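Local coordinates for protein aerobactin synthase IucC (Klebsiella pneumoniae, PDB 6CN7) that probably catalyses the ATP-dependent joining of a second N-acetyl-N-hydroxylysine to N-citryl-N-acetyl-N-hydroxylysine, the step that completes the siderophore aerobactin, at residues Glu24-Phe29 with His138-Phe143; Tyr39-Pro44 with Trp48-Glu53; Trp57-Ile62 with Val490-Ser495; Met374-Asp377 with Gln381-Ile384. The protein carries 5 engineered substitutions. One frame throughout, in Å; residues are numbered along the deposited sequence.

Contact 1: residues Glu24-Phe29 with His138-Phe143; sequences EYEQVF and HPKFAF
Glu-26 and Lys-140 form a surface salt bridge that joins the end of helix 4-25 to the loop between helices 128-133 and 152-158, the one residue pair that touches across the two segments. Lys-140 does most of the reaching. Its chain runs extended from a first torsion that sets CG opposite the backbone N (chi1 -179°), and a bend at the last torsion carries NZ to Glu-26 OE2, the two side chains crossing at about a right angle. The modelled separation of Lys-140 NZ and Glu-26 OE2, 2.4 Å, is very short, so its exact length is doubtful; the attraction rests on the opposite charges. Behind each partner the backbone is shaped locally: the chain leaves the helix through a Schellman motif at Gln-27, and Lys-140 N donates to His-138 ND1 over 3.2 Å, tilted from the imidazole plane. NZ also pairs with Glu-22, one turn earlier on helix 4-25. An ammonium shared by two carboxylates probably offsets their mutual repulsion, tying loop to helix by charge more than by packing.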
loop_
_atom_site.group_PDB
_atom_site.type_symbol
_atom_site.label_atom_id
_atom_site.label_comp_id
_atom_site.label_asym_id
_atom_site.label_seq_id
_atom_site.Cartn_x
_atom_site.Cartn_y
_atom_site.Cartn_z
ATOM N N GLU A 24 -16.754 -16.410 -26.674
ATOM C CA GLU A 24 -17.282 -17.099 -27.849
ATOM C C GLU A 24 -17.417 -16.137 -29.021
ATOM O O GLU A 24 -17.200 -16.516 -30.178
ATOM C CB GLU A 24 -18.630 -17.742 -27.517
ATOM C CG GLU A 24 -19.029 -18.902 -28.435
ATOM C CD GLU A 24 -19.820 -18.460 -29.656
ATOM O OE1 GLU A 24 -20.150 -17.255 -29.761
ATOM O OE2 GLU A 24 -20.118 -19.323 -30.515
ATOM N N TYR A 25 -17.768 -14.881 -28.737
ATOM C CA TYR A 25 -17.821 -13.866 -29.782
ATOM C C TYR A 25 -16.426 -13.552 -30.308
ATOM O O TYR A 25 -16.253 -13.287 -31.502
ATOM C CB TYR A 25 -18.496 -12.605 -29.246
ATOM C CG TYR A 25 -18.603 -11.498 -30.264
ATOM C CD1 TYR A 25 -19.412 -11.637 -31.380
ATOM C CD2 TYR A 25 -17.897 -10.312 -30.108
ATOM C CE1 TYR A 25 -19.513 -10.630 -32.316
ATOM C CE2 TYR A 25 -17.994 -9.299 -31.041
ATOM C CZ TYR A 25 -18.805 -9.464 -32.143
ATOM O OH TYR A 25 -18.907 -8.460 -33.078
ATOM N N GLU A 26 -15.423 -13.575 -29.432
ATOM C CA GLU A 26 -14.034 -13.399 -29.839
ATOM C C GLU A 26 -13.446 -14.643 -30.493
ATOM O O GLU A 26 -12.284 -14.612 -30.907
ATOM C CB GLU A 26 -13.181 -13.005 -28.630
ATOM C CG GLU A 26 -13.448 -11.603 -28.108
ATOM C CD GLU A 26 -13.068 -10.527 -29.108
ATOM O OE1 GLU A 26 -12.252 -10.812 -30.010
ATOM O OE2 GLU A 26 -13.586 -9.396 -28.994
ATOM N N GLN A 27 -14.212 -15.730 -30.585
ATOM C CA GLN A 27 -13.808 -16.963 -31.255
ATOM C C GLN A 27 -12.717 -17.719 -30.506
ATOM O O GLN A 27 -12.035 -18.566 -31.095
ATOM C CB GLN A 27 -13.361 -16.695 -32.697
ATOM C CG GLN A 27 -14.493 -16.246 -33.605
ATOM C CD GLN A 27 -14.055 -16.068 -35.042
ATOM O OE1 GLN A 27 -12.910 -15.701 -35.317
ATOM N NE2 GLN A 27 -14.964 -16.337 -35.973
ATOM N N VAL A 28 -12.531 -17.441 -29.212
ATOM C CA VAL A 28 -11.679 -18.294 -28.389
ATOM C C VAL A 28 -12.192 -19.726 -28.419
ATOM O O VAL A 28 -11.408 -20.682 -28.385
ATOM C CB VAL A 28 -11.606 -17.739 -26.952
ATOM C CG1 VAL A 28 -10.832 -18.686 -26.036
ATOM C CG2 VAL A 28 -10.966 -16.358 -26.959
ATOM N N PHE A 29 -13.510 -19.896 -28.472
ATOM C CA PHE A 29 -14.132 -21.190 -28.704
ATOM C C PHE A 29 -15.475 -20.946 -29.379
ATOM O O PHE A 29 -15.958 -19.814 -29.444
ATOM C CB PHE A 29 -14.286 -21.980 -27.398
ATOM C CG PHE A 29 -14.660 -21.136 -26.214
ATOM C CD1 PHE A 29 -15.887 -20.498 -26.162
ATOM C CD2 PHE A 29 -13.790 -20.990 -25.145
ATOM C CE1 PHE A 29 -16.234 -19.724 -25.072
ATOM C CE2 PHE A 29 -14.134 -20.217 -24.052
ATOM C CZ PHE A 29 -15.356 -19.584 -24.015
ATOM N N HIS A 138 -17.520 -1.629 -17.600
ATOM C CA HIS A 138 -17.227 -1.845 -19.012
ATOM C C HIS A 138 -17.889 -3.134 -19.487
ATOM O O HIS A 138 -17.713 -4.184 -18.859
ATOM C CB HIS A 138 -15.723 -1.904 -19.250
ATOM C CG HIS A 138 -15.338 -1.721 -20.686
ATOM N ND1 HIS A 138 -15.280 -2.768 -21.581
ATOM C CD2 HIS A 138 -15.005 -0.611 -21.384
ATOM C CE1 HIS A 138 -14.922 -2.310 -22.768
ATOM N NE2 HIS A 138 -14.749 -1.005 -22.675
ATOM N N PRO A 139 -18.646 -3.105 -20.592
ATOM C CA PRO A 139 -19.437 -4.286 -20.970
ATOM C C PRO A 139 -18.649 -5.393 -21.647
ATOM O O PRO A 139 -19.165 -6.516 -21.738
ATOM C CB PRO A 139 -20.485 -3.705 -21.928
ATOM C CG PRO A 139 -19.791 -2.549 -22.563
ATOM C CD PRO A 139 -18.864 -1.978 -21.518
ATOM N N LYS A 140 -17.434 -5.131 -22.128
ATOM C CA LYS A 140 -16.693 -6.140 -22.880
ATOM C C LYS A 140 -15.773 -6.981 -22.001
ATOM O O LYS A 140 -15.721 -8.204 -22.159
ATOM C CB LYS A 140 -15.867 -5.474 -23.984
ATOM C CG LYS A 140 -15.070 -6.455 -24.831
ATOM C CD LYS A 140 -14.279 -5.756 -25.925
ATOM C CE LYS A 140 -13.408 -6.749 -26.684
ATOM N NZ LYS A 140 -14.203 -7.877 -27.250
ATOM N N PHE A 141 -15.047 -6.357 -21.079
ATOM C CA PHE A 141 -13.993 -7.053 -20.355
ATOM C C PHE A 141 -14.565 -7.913 -19.234
ATOM O O PHE A 141 -15.487 -7.507 -18.522
ATOM C CB PHE A 141 -12.982 -6.049 -19.801
ATOM C CG PHE A 141 -12.181 -5.362 -20.869
ATOM C CD1 PHE A 141 -11.163 -6.034 -21.524
ATOM C CD2 PHE A 141 -12.457 -4.056 -21.233
ATOM C CE1 PHE A 141 -10.429 -5.412 -22.515
ATOM C CE2 PHE A 141 -11.724 -3.427 -22.223
ATOM C CZ PHE A 141 -10.709 -4.106 -22.864
ATOM N N ALA A 142 -13.989 -9.109 -19.080
ATOM C CA ALA A 142 -14.542 -10.102 -18.163
ATOM C C ALA A 142 -14.499 -9.619 -16.717
ATOM O O ALA A 142 -15.479 -9.768 -15.978
ATOM C CB ALA A 142 -13.779 -11.418 -18.315
ATOM N N PHE A 143 -13.375 -9.048 -16.292
ATOM C CA PHE A 143 -13.191 -8.572 -14.924
ATOM C C PHE A 143 -13.052 -7.053 -14.975
ATOM O O PHE A 143 -11.961 -6.502 -14.838
ATOM C CB PHE A 143 -11.964 -9.235 -14.294
ATOM C CG PHE A 143 -11.916 -10.726 -14.484
ATOM C CD1 PHE A 143 -13.057 -11.496 -14.326
ATOM C CD2 PHE A 143 -10.735 -11.355 -14.837
ATOM C CE1 PHE A 143 -13.017 -12.867 -14.506
ATOM C CE2 PHE A 143 -10.689 -12.726 -15.018
ATOM C CZ PHE A 143 -11.830 -13.482 -14.852
#

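Contact 2: residues Tyr39-Pro44 with Trp48-Glu53; sequences YCINLP and WRFSAE
Tyr-39, Ile-41 and Phe-50 make the tightly packed part of this antiparallel hairpin of strands 38-43 and 46-54. The Phe-50 side chain takes the crowded position between its own N and carbonyl carbon (chi1 58°), which lays the ring beside the partner strand: Phe-50 CE1 meets Tyr-39 CB at 3.6 Å, and CE2 meets Ile-41 CD1 at 3.7 Å near the ring's edge. Ala-52 O lies in plane at the Tyr-39 ring edge, 3.3 Å from Tyr-39 CE1, with Ala-52 CB near CD1. Trp-48, on the same side of the sheet, brushes Leu-43 CD1, while its NE1 is bonded to Gln-82. The other side is looser. There Cys-40 and exposed Arg-49 form a non-hydrogen-bonded pair, touching through Cys-40 CB and Arg-49 CG at 4.0 Å, and the arginine's end turns to Gln-34. Backbone bonds knit the flanking pairs, the straightest being Tyr-39 N to Phe-50 O (2.8 Å, 178°). One side is thus mainly aromatic and aliphatic and packs toward helix 76-87 and Phe-29, while the other carries the exposed arginine.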
loop_
_atom_site.group_PDB
_atom_site.type_symbol
_atom_site.label_atom_id
_atom_site.label_comp_id
_atom_site.label_asym_id
_atom_site.label_seq_id
_atom_site.Cartn_x
_atom_site.Cartn_y
_atom_site.Cartn_z
ATOM N N TYR A 39 -27.611 -24.375 -26.145
ATOM C CA TYR A 39 -26.249 -24.414 -26.647
ATOM C C TYR A 39 -25.364 -25.121 -25.635
ATOM O O TYR A 39 -25.713 -25.261 -24.459
ATOM C CB TYR A 39 -25.689 -23.010 -26.906
ATOM C CG TYR A 39 -26.344 -22.269 -28.043
ATOM C CD1 TYR A 39 -27.528 -21.570 -27.853
ATOM C CD2 TYR A 39 -25.773 -22.259 -29.306
ATOM C CE1 TYR A 39 -28.129 -20.886 -28.891
ATOM C CE2 TYR A 39 -26.364 -21.577 -30.353
ATOM C CZ TYR A 39 -27.542 -20.892 -30.141
ATOM O OH TYR A 39 -28.134 -20.212 -31.183
ATOM N N CYS A 40 -24.209 -25.566 -26.115
ATOM C CA CYS A 40 -23.130 -26.022 -25.257
ATOM C C CYS A 40 -21.815 -25.443 -25.752
ATOM O O CYS A 40 -21.642 -25.180 -26.945
ATOM C CB CYS A 40 -23.041 -27.553 -25.218
ATOM S SG CYS A 40 -22.558 -28.334 -26.776
ATOM N N ILE A 41 -20.890 -25.242 -24.819
ATOM C CA ILE A 41 -19.531 -24.809 -25.126
ATOM C C ILE A 41 -18.587 -25.800 -24.466
ATOM O O ILE A 41 -18.656 -26.012 -23.249
ATOM C CB ILE A 41 -19.251 -23.376 -24.645
ATOM C CG1 ILE A 41 -20.067 -22.376 -25.470
ATOM C CG2 ILE A 41 -17.757 -23.052 -24.749
ATOM C CD1 ILE A 41 -20.045 -20.959 -24.926
ATOM N N ASN A 42 -17.713 -26.407 -25.259
ATOM C CA ASN A 42 -16.831 -27.460 -24.781
ATOM C C ASN A 42 -15.441 -26.901 -24.515
ATOM O O ASN A 42 -14.852 -26.241 -25.379
ATOM C CB ASN A 42 -16.757 -28.602 -25.794
ATOM C CG ASN A 42 -18.062 -29.369 -25.906
ATOM O OD1 ASN A 42 -18.879 -29.367 -24.985
ATOM N ND2 ASN A 42 -18.256 -30.042 -27.034
ATOM N N LEU A 43 -14.928 -27.166 -23.320
ATOM C CA LEU A 43 -13.553 -26.857 -22.964
ATOM C C LEU A 43 -12.850 -28.155 -22.596
ATOM O O LEU A 43 -13.509 -29.189 -22.424
ATOM C CB LEU A 43 -13.501 -25.874 -21.795
ATOM C CG LEU A 43 -14.196 -24.532 -22.026
ATOM C CD1 LEU A 43 -14.244 -23.731 -20.735
ATOM C CD2 LEU A 43 -13.492 -23.748 -23.115
ATOM N N PRO A 44 -11.525 -28.157 -22.474
ATOM C CA PRO A 44 -10.849 -29.337 -21.922
ATOM C C PRO A 44 -11.333 -29.610 -20.507
ATOM O O PRO A 44 -11.246 -28.751 -19.627
ATOM C CB PRO A 44 -9.367 -28.948 -21.955
ATOM C CG PRO A 44 -9.272 -27.851 -22.961
ATOM C CD PRO A 44 -10.571 -27.113 -22.885
ATOM N N TRP A 48 -20.053 -26.652 -20.752
ATOM C CA TRP A 48 -21.040 -25.695 -20.275
ATOM C C TRP A 48 -22.271 -25.771 -21.163
ATOM O O TRP A 48 -22.164 -25.661 -22.388
ATOM C CB TRP A 48 -20.473 -24.274 -20.272
ATOM C CG TRP A 48 -19.433 -24.075 -19.223
ATOM C CD1 TRP A 48 -18.087 -24.254 -19.357
ATOM C CD2 TRP A 48 -19.651 -23.671 -17.869
ATOM N NE1 TRP A 48 -17.452 -23.985 -18.170
ATOM C CE2 TRP A 48 -18.391 -23.623 -17.239
ATOM C CE3 TRP A 48 -20.789 -23.342 -17.126
ATOM C CZ2 TRP A 48 -18.239 -23.258 -15.905
ATOM C CZ3 TRP A 48 -20.635 -22.980 -15.802
ATOM C CH2 TRP A 48 -19.370 -22.940 -15.205
ATOM N N ARG A 49 -23.432 -25.973 -20.544
ATOM C CA ARG A 49 -24.705 -26.035 -21.244
ATOM C C ARG A 49 -25.604 -24.917 -20.734
ATOM O O ARG A 49 -25.543 -24.533 -19.562
ATOM C CB ARG A 49 -25.378 -27.400 -21.051
ATOM C CG ARG A 49 -24.552 -28.552 -21.610
ATOM C CD ARG A 49 -25.185 -29.912 -21.371
ATOM N NE ARG A 49 -26.442 -30.074 -22.102
ATOM C CZ ARG A 49 -27.652 -30.070 -21.552
ATOM N NH1 ARG A 49 -27.806 -29.917 -20.241
ATOM N NH2 ARG A 49 -28.723 -30.229 -22.318
ATOM N N PHE A 50 -26.431 -24.385 -21.629
ATOM C CA PHE A 50 -27.229 -23.208 -21.314
ATOM C C PHE A 50 -28.185 -22.937 -22.465
ATOM O O PHE A 50 -28.087 -23.537 -23.539
ATOM C CB PHE A 50 -26.340 -21.988 -21.060
ATOM C CG PHE A 50 -25.438 -21.646 -22.215
ATOM C CD1 PHE A 50 -25.895 -20.863 -23.264
ATOM C CD2 PHE A 50 -24.133 -22.109 -22.253
ATOM C CE1 PHE A 50 -25.070 -20.549 -24.325
ATOM C CE2 PHE A 50 -23.303 -21.797 -23.315
ATOM C CZ PHE A 50 -23.774 -21.016 -24.351
ATOM N N SER A 51 -29.107 -22.011 -22.225
ATOM C CA SER A 51 -30.005 -21.499 -23.247
ATOM C C SER A 51 -29.554 -20.100 -23.637
ATOM O O SER A 51 -29.121 -19.316 -22.785
ATOM C CB SER A 51 -31.451 -21.461 -22.748
ATOM O OG SER A 51 -31.879 -22.749 -22.343
ATOM N N ALA A 52 -29.653 -19.786 -24.925
ATOM C CA ALA A 52 -29.196 -18.493 -25.402
ATOM C C ALA A 52 -29.848 -18.188 -26.740
ATOM O O ALA A 52 -30.393 -19.069 -27.408
ATOM C CB ALA A 52 -27.668 -18.453 -25.532
ATOM N N GLU A 53 -29.780 -16.915 -27.111
ATOM C CA GLU A 53 -30.215 -16.433 -28.412
ATOM C C GLU A 53 -29.076 -15.619 -29.000
ATOM O O GLU A 53 -28.499 -14.771 -28.312
ATOM C CB GLU A 53 -31.486 -15.586 -28.287
ATOM C CG GLU A 53 -31.997 -15.010 -29.595
ATOM C CD GLU A 53 -33.238 -14.156 -29.404
ATOM O OE1 GLU A 53 -33.760 -14.112 -28.270
ATOM O OE2 GLU A 53 -33.689 -13.527 -30.386
#

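Contact 3: residues Trp57-Ile62 with Val490-Ser495; sequences WGWLWI and VLRFVS
Trp-57 opens the run by laying one face of its indole against the aliphatic root of Arg-492 on helix 475-499. Arg-492 CB stands 3.9 Å from the centroid of the five-membered ring of Trp-57, a CH-pi contact, and CD rests near Trp-57 CB. The indole NE1 finds its polar partner in Tyr-509 of helix 505-521. Gly-58 turns the chain with a positive phi of 89°, sending the next side chain back to the same arginine. The first torsion of Trp-59 (chi1 170°) swings its indole toward helix 475-499, where the guanidinium comes down almost perpendicular to it, the guanidinium edge meeting the indole face. Arg-492 NH1 lies 3.2 Å from Trp-59 CG, and Arg-492 CZ sits 4.5 Å from the five-membered centroid of Trp-59 in a cation-pi interaction. Farther along the same indole, the edge of Phe-493 points to the six-membered face of Trp-59 in a T-shaped pair, with centroids 4.9 Å apart. Trp-61, in strand 60-62, joins in through water 1, which donates to Arg-492 O at 2.8 Å and takes only a weak bond from Trp-61 NE1. Arg-492 NH2 also salt-bridges Glu-22, and NE donates to Val-488 O. With its head so held and its stem bedded on Trp-57, the buried cation is probably stabilised jointly by a carboxylate, a carbonyl and an indole pi cloud.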
loop_
_atom_site.group_PDB
_atom_site.type_symbol
_atom_site.label_atom_id
_atom_site.label_comp_id
_atom_site.label_asym_id
_atom_site.label_seq_id
_atom_site.Cartn_x
_atom_site.Cartn_y
_atom_site.Cartn_z
ATOM N N TRP A 57 -25.067 -9.347 -34.116
ATOM C CA TRP A 57 -23.618 -9.235 -34.200
ATOM C C TRP A 57 -22.914 -10.584 -34.186
ATOM O O TRP A 57 -21.702 -10.631 -34.417
ATOM C CB TRP A 57 -23.092 -8.382 -33.044
ATOM C CG TRP A 57 -23.443 -6.936 -33.180
ATOM C CD1 TRP A 57 -24.489 -6.288 -32.597
ATOM C CD2 TRP A 57 -22.749 -5.960 -33.960
ATOM N NE1 TRP A 57 -24.489 -4.965 -32.962
ATOM C CE2 TRP A 57 -23.428 -4.737 -33.800
ATOM C CE3 TRP A 57 -21.616 -6.000 -34.779
ATOM C CZ2 TRP A 57 -23.013 -3.564 -34.427
ATOM C CZ3 TRP A 57 -21.208 -4.838 -35.402
ATOM C CH2 TRP A 57 -21.903 -3.635 -35.222
ATOM N N GLY A 58 -23.637 -11.673 -33.943
ATOM C CA GLY A 58 -23.019 -12.958 -33.706
ATOM C C GLY A 58 -22.696 -13.224 -32.254
ATOM O O GLY A 58 -22.040 -14.228 -31.954
ATOM N N TRP A 59 -23.140 -12.358 -31.348
ATOM C CA TRP A 59 -22.829 -12.460 -29.930
ATOM C C TRP A 59 -24.026 -13.042 -29.189
ATOM O O TRP A 59 -25.166 -12.625 -29.419
ATOM C CB TRP A 59 -22.465 -11.082 -29.378
ATOM C CG TRP A 59 -22.346 -11.020 -27.897
ATOM C CD1 TRP A 59 -21.437 -11.667 -27.118
ATOM C CD2 TRP A 59 -23.155 -10.242 -27.008
ATOM N NE1 TRP A 59 -21.634 -11.352 -25.795
ATOM C CE2 TRP A 59 -22.684 -10.477 -25.701
ATOM C CE3 TRP A 59 -24.236 -9.374 -27.191
ATOM C CZ2 TRP A 59 -23.256 -9.879 -24.584
ATOM C CZ3 TRP A 59 -24.802 -8.779 -26.078
ATOM C CH2 TRP A 59 -24.311 -9.034 -24.792
ATOM N N LEU A 60 -23.761 -14.003 -28.302
ATOM C CA LEU A 60 -24.821 -14.738 -27.622
ATOM C C LEU A 60 -25.430 -13.931 -26.482
ATOM O O LEU A 60 -24.727 -13.233 -25.747
ATOM C CB LEU A 60 -24.276 -16.054 -27.071
ATOM C CG LEU A 60 -23.824 -17.092 -28.100
ATOM C CD1 LEU A 60 -22.981 -18.163 -27.430
ATOM C CD2 LEU A 60 -25.027 -17.710 -28.793
ATOM N N TRP A 61 -26.750 -14.040 -26.334
ATOM C CA TRP A 61 -27.461 -13.549 -25.154
ATOM C C TRP A 61 -27.744 -14.763 -24.279
ATOM O O TRP A 61 -28.708 -15.494 -24.510
ATOM C CB TRP A 61 -28.750 -12.830 -25.536
ATOM C CG TRP A 61 -28.591 -11.809 -26.617
ATOM C CD1 TRP A 61 -27.437 -11.200 -27.015
ATOM C CD2 TRP A 61 -29.631 -11.281 -27.447
ATOM N NE1 TRP A 61 -27.695 -10.327 -28.042
ATOM C CE2 TRP A 61 -29.035 -10.358 -28.326
ATOM C CE3 TRP A 61 -31.010 -11.501 -27.530
ATOM C CZ2 TRP A 61 -29.769 -9.653 -29.278
ATOM C CZ3 TRP A 61 -31.737 -10.801 -28.476
ATOM C CH2 TRP A 61 -31.117 -9.888 -29.337
ATOM N N ILE A 62 -26.899 -14.977 -23.277
ATOM C CA ILE A 62 -26.971 -16.171 -22.444
ATOM C C ILE A 62 -27.904 -15.914 -21.269
ATOM O O ILE A 62 -27.800 -14.884 -20.594
ATOM C CB ILE A 62 -25.568 -16.579 -21.963
ATOM C CG1 ILE A 62 -24.730 -17.042 -23.162
ATOM C CG2 ILE A 62 -25.655 -17.673 -20.889
ATOM C CD1 ILE A 62 -23.305 -17.444 -22.825
ATOM N N VAL A 490 -20.791 -0.608 -27.918
ATOM C CA VAL A 490 -21.896 0.084 -27.260
ATOM C C VAL A 490 -23.230 -0.406 -27.811
ATOM O O VAL A 490 -24.037 -0.994 -27.082
ATOM C CB VAL A 490 -21.774 1.614 -27.412
ATOM C CG1 VAL A 490 -22.918 2.317 -26.692
ATOM C CG2 VAL A 490 -20.432 2.092 -26.883
ATOM N N LEU A 491 -23.476 -0.156 -29.100
ATOM C CA LEU A 491 -24.765 -0.507 -29.690
ATOM C C LEU A 491 -25.044 -2.001 -29.594
ATOM O O LEU A 491 -26.205 -2.404 -29.451
ATOM C CB LEU A 491 -24.814 -0.049 -31.146
ATOM C CG LEU A 491 -25.281 1.391 -31.375
ATOM C CD1 LEU A 491 -24.560 2.375 -30.463
ATOM C CD2 LEU A 491 -25.075 1.770 -32.830
ATOM N N ARG A 492 -24.005 -2.836 -29.673
ATOM C CA ARG A 492 -24.198 -4.274 -29.524
ATOM C C ARG A 492 -24.925 -4.607 -28.229
ATOM O O ARG A 492 -25.691 -5.577 -28.177
ATOM C CB ARG A 492 -22.845 -4.991 -29.571
ATOM C CG ARG A 492 -22.899 -6.474 -29.208
ATOM C CD ARG A 492 -21.677 -7.231 -29.727
ATOM N NE ARG A 492 -20.421 -6.806 -29.100
ATOM C CZ ARG A 492 -19.807 -7.446 -28.108
ATOM N NH1 ARG A 492 -20.319 -8.560 -27.600
ATOM N NH2 ARG A 492 -18.668 -6.975 -27.619
ATOM N N PHE A 493 -24.709 -3.813 -27.182
ATOM C CA PHE A 493 -25.309 -4.063 -25.878
ATOM C C PHE A 493 -26.614 -3.310 -25.654
ATOM O O PHE A 493 -27.278 -3.550 -24.641
ATOM C CB PHE A 493 -24.317 -3.695 -24.774
ATOM C CG PHE A 493 -23.052 -4.499 -24.811
ATOM C CD1 PHE A 493 -23.008 -5.767 -24.257
ATOM C CD2 PHE A 493 -21.908 -3.992 -25.402
ATOM C CE1 PHE A 493 -21.847 -6.514 -24.289
ATOM C CE2 PHE A 493 -20.742 -4.735 -25.439
ATOM C CZ PHE A 493 -20.712 -5.997 -24.882
ATOM N N VAL A 494 -26.999 -2.416 -26.559
ATOM C CA VAL A 494 -28.258 -1.689 -26.443
ATOM C C VAL A 494 -29.357 -2.335 -27.275
ATOM O O VAL A 494 -30.495 -2.447 -26.820
ATOM C CB VAL A 494 -28.062 -0.211 -26.843
ATOM C CG1 VAL A 494 -29.374 0.558 -26.708
ATOM C CG2 VAL A 494 -26.982 0.432 -25.991
ATOM N N SER A 495 -29.034 -2.764 -28.494
ATOM C CA SER A 495 -30.065 -3.289 -29.379
ATOM C C SER A 495 -30.781 -4.518 -28.820
ATOM O O SER A 495 -31.979 -4.670 -29.109
ATOM C CB SER A 495 -29.454 -3.597 -30.757
ATOM O OG SER A 495 -28.488 -4.630 -30.690
HETATM O O HOH W 1 -26.475 -7.727 -29.805
#

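Contact 4: residues Met374-Asp377 with Gln381-Ile384; sequences MECD and QPLI
Glu-375 O is gripped by two donors: Leu-383 N at 3.0 Å, coming from above the carbonyl plane, and water 2 at 2.8 Å. The water in turn accepts from Ile-384 N at 3.0 Å, so the carbonyl serves one amide directly and the next through the water where the chain enters helix 383-391. Pro-382 CA adds a CA-H...O contact to the same oxygen. At the far end, Asp-377 reaches back across the turn, its CG lying between its own N and carbonyl carbon (chi1 67°). Asp-377 OD1 thereby receives Gln-381 N at 2.9 Å, from above the carboxylate plane, while Asp-377 N donates to Gln-381 O at 3.1 Å. The two side chains then run side by side. Between these polar ends, Cys-376 SG packs against Pro-382 CG at 4.0 Å, and Leu-383 CD1 lies against the Cys-376 carbonyl carbon. Glu-375 pairs with Arg-115 and Ser-136. The turn, which follows strand 366-369, is thus wedged between helix 120-124, covering Leu-383, and helix 475-499, whose Leu-497 meets Cys-376 and Pro-382.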
loop_
_atom_site.group_PDB
_atom_site.type_symbol
_atom_site.label_atom_id
_atom_site.label_comp_id
_atom_site.label_asym_id
_atom_site.label_seq_id
_atom_site.Cartn_x
_atom_site.Cartn_y
_atom_site.Cartn_z
ATOM N N MET A 374 -27.333 0.570 -21.408
ATOM C CA MET A 374 -27.103 -0.867 -21.367
ATOM C C MET A 374 -27.632 -1.509 -20.094
ATOM O O MET A 374 -27.486 -2.724 -19.927
ATOM C CB MET A 374 -25.607 -1.168 -21.478
ATOM C CG MET A 374 -24.893 -0.468 -22.607
ATOM S SD MET A 374 -23.116 -0.741 -22.486
ATOM C CE MET A 374 -22.570 0.321 -23.798
ATOM N N GLU A 375 -28.230 -0.732 -19.197
ATOM C CA GLU A 375 -28.587 -1.215 -17.872
ATOM C C GLU A 375 -30.029 -1.703 -17.823
ATOM O O GLU A 375 -30.884 -1.273 -18.603
ATOM C CB GLU A 375 -28.392 -0.111 -16.831
ATOM C CG GLU A 375 -26.964 0.399 -16.718
ATOM C CD GLU A 375 -26.024 -0.619 -16.103
ATOM O OE1 GLU A 375 -26.510 -1.511 -15.375
ATOM O OE2 GLU A 375 -24.798 -0.528 -16.350
ATOM N N CYS A 376 -30.285 -2.616 -16.890
ATOM C CA CYS A 376 -31.627 -3.056 -16.545
ATOM C C CYS A 376 -31.768 -3.041 -15.029
ATOM O O CYS A 376 -30.776 -3.000 -14.298
ATOM C CB CYS A 376 -31.920 -4.460 -17.082
ATOM S SG CYS A 376 -31.988 -4.576 -18.876
ATOM N N ASP A 377 -33.012 -3.072 -14.557
ATOM C CA ASP A 377 -33.259 -3.078 -13.122
ATOM C C ASP A 377 -33.371 -4.515 -12.614
ATOM O O ASP A 377 -33.208 -5.482 -13.361
ATOM C CB ASP A 377 -34.509 -2.262 -12.786
ATOM C CG ASP A 377 -35.789 -2.889 -13.315
ATOM O OD1 ASP A 377 -35.755 -4.049 -13.778
ATOM O OD2 ASP A 377 -36.838 -2.214 -13.266
ATOM N N GLN A 381 -36.054 -4.856 -16.496
ATOM C CA GLN A 381 -36.670 -3.797 -17.283
ATOM C C GLN A 381 -35.592 -2.813 -17.720
ATOM O O GLN A 381 -34.961 -2.188 -16.859
ATOM C CB GLN A 381 -37.738 -3.079 -16.477
ATOM C CG GLN A 381 -38.898 -3.976 -16.060
ATOM C CD GLN A 381 -39.700 -4.489 -17.241
ATOM O OE1 GLN A 381 -39.804 -3.824 -18.273
ATOM N NE2 GLN A 381 -40.268 -5.682 -17.099
ATOM N N PRO A 382 -35.332 -2.652 -19.019
ATOM C CA PRO A 382 -34.250 -1.752 -19.441
ATOM C C PRO A 382 -34.516 -0.312 -19.029
ATOM O O PRO A 382 -35.649 0.171 -19.076
ATOM C CB PRO A 382 -34.234 -1.904 -20.966
ATOM C CG PRO A 382 -34.905 -3.196 -21.237
ATOM C CD PRO A 382 -35.926 -3.367 -20.161
ATOM N N LEU A 383 -33.446 0.378 -18.625
ATOM C CA LEU A 383 -33.559 1.798 -18.307
ATOM C C LEU A 383 -33.899 2.621 -19.541
ATOM O O LEU A 383 -34.572 3.653 -19.434
ATOM C CB LEU A 383 -32.260 2.303 -17.682
ATOM C CG LEU A 383 -32.148 2.163 -16.162
ATOM C CD1 LEU A 383 -32.232 0.706 -15.726
ATOM C CD2 LEU A 383 -30.856 2.800 -15.680
ATOM N N ILE A 384 -33.440 2.186 -20.715
ATOM C CA ILE A 384 -33.755 2.902 -21.945
ATOM C C ILE A 384 -35.256 2.909 -22.187
ATOM O O ILE A 384 -35.801 3.872 -22.740
ATOM C CB ILE A 384 -32.981 2.285 -23.128
ATOM C CG1 ILE A 384 -33.235 3.091 -24.405
ATOM C CG2 ILE A 384 -33.352 0.809 -23.301
ATOM C CD1 ILE A 384 -32.180 2.876 -25.480
HETATM O O HOH W 2 -31.283 0.183 -20.974
#

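Helices 4-25 and 475-499 tie the set together. Contacts 1 and 3, with centres about 11 Å apart, alternate along the chain, and both draw on Glu-22 of helix 4-25; Tyr-25 also packs on Trp-57 and Trp-59. Contact 2 lies about 15 Å from contact 1, centre to centre, joined to it where Phe-29 packs on Ile-41 and Leu-43, and shares a four-stranded antiparallel sheet with contact 3, strands 46-54 and 60-62 being neighbours. Contact 4, whose segments fall between those of contact 3 in sequence, meets it where Met-374 touches Val-490 and Phe-493. Contacts 2 and 4 stand farthest apart, about 26 Å between centres. Contacts 1 and 3 join segments far apart in the chain, while contacts 2 and 4 are local.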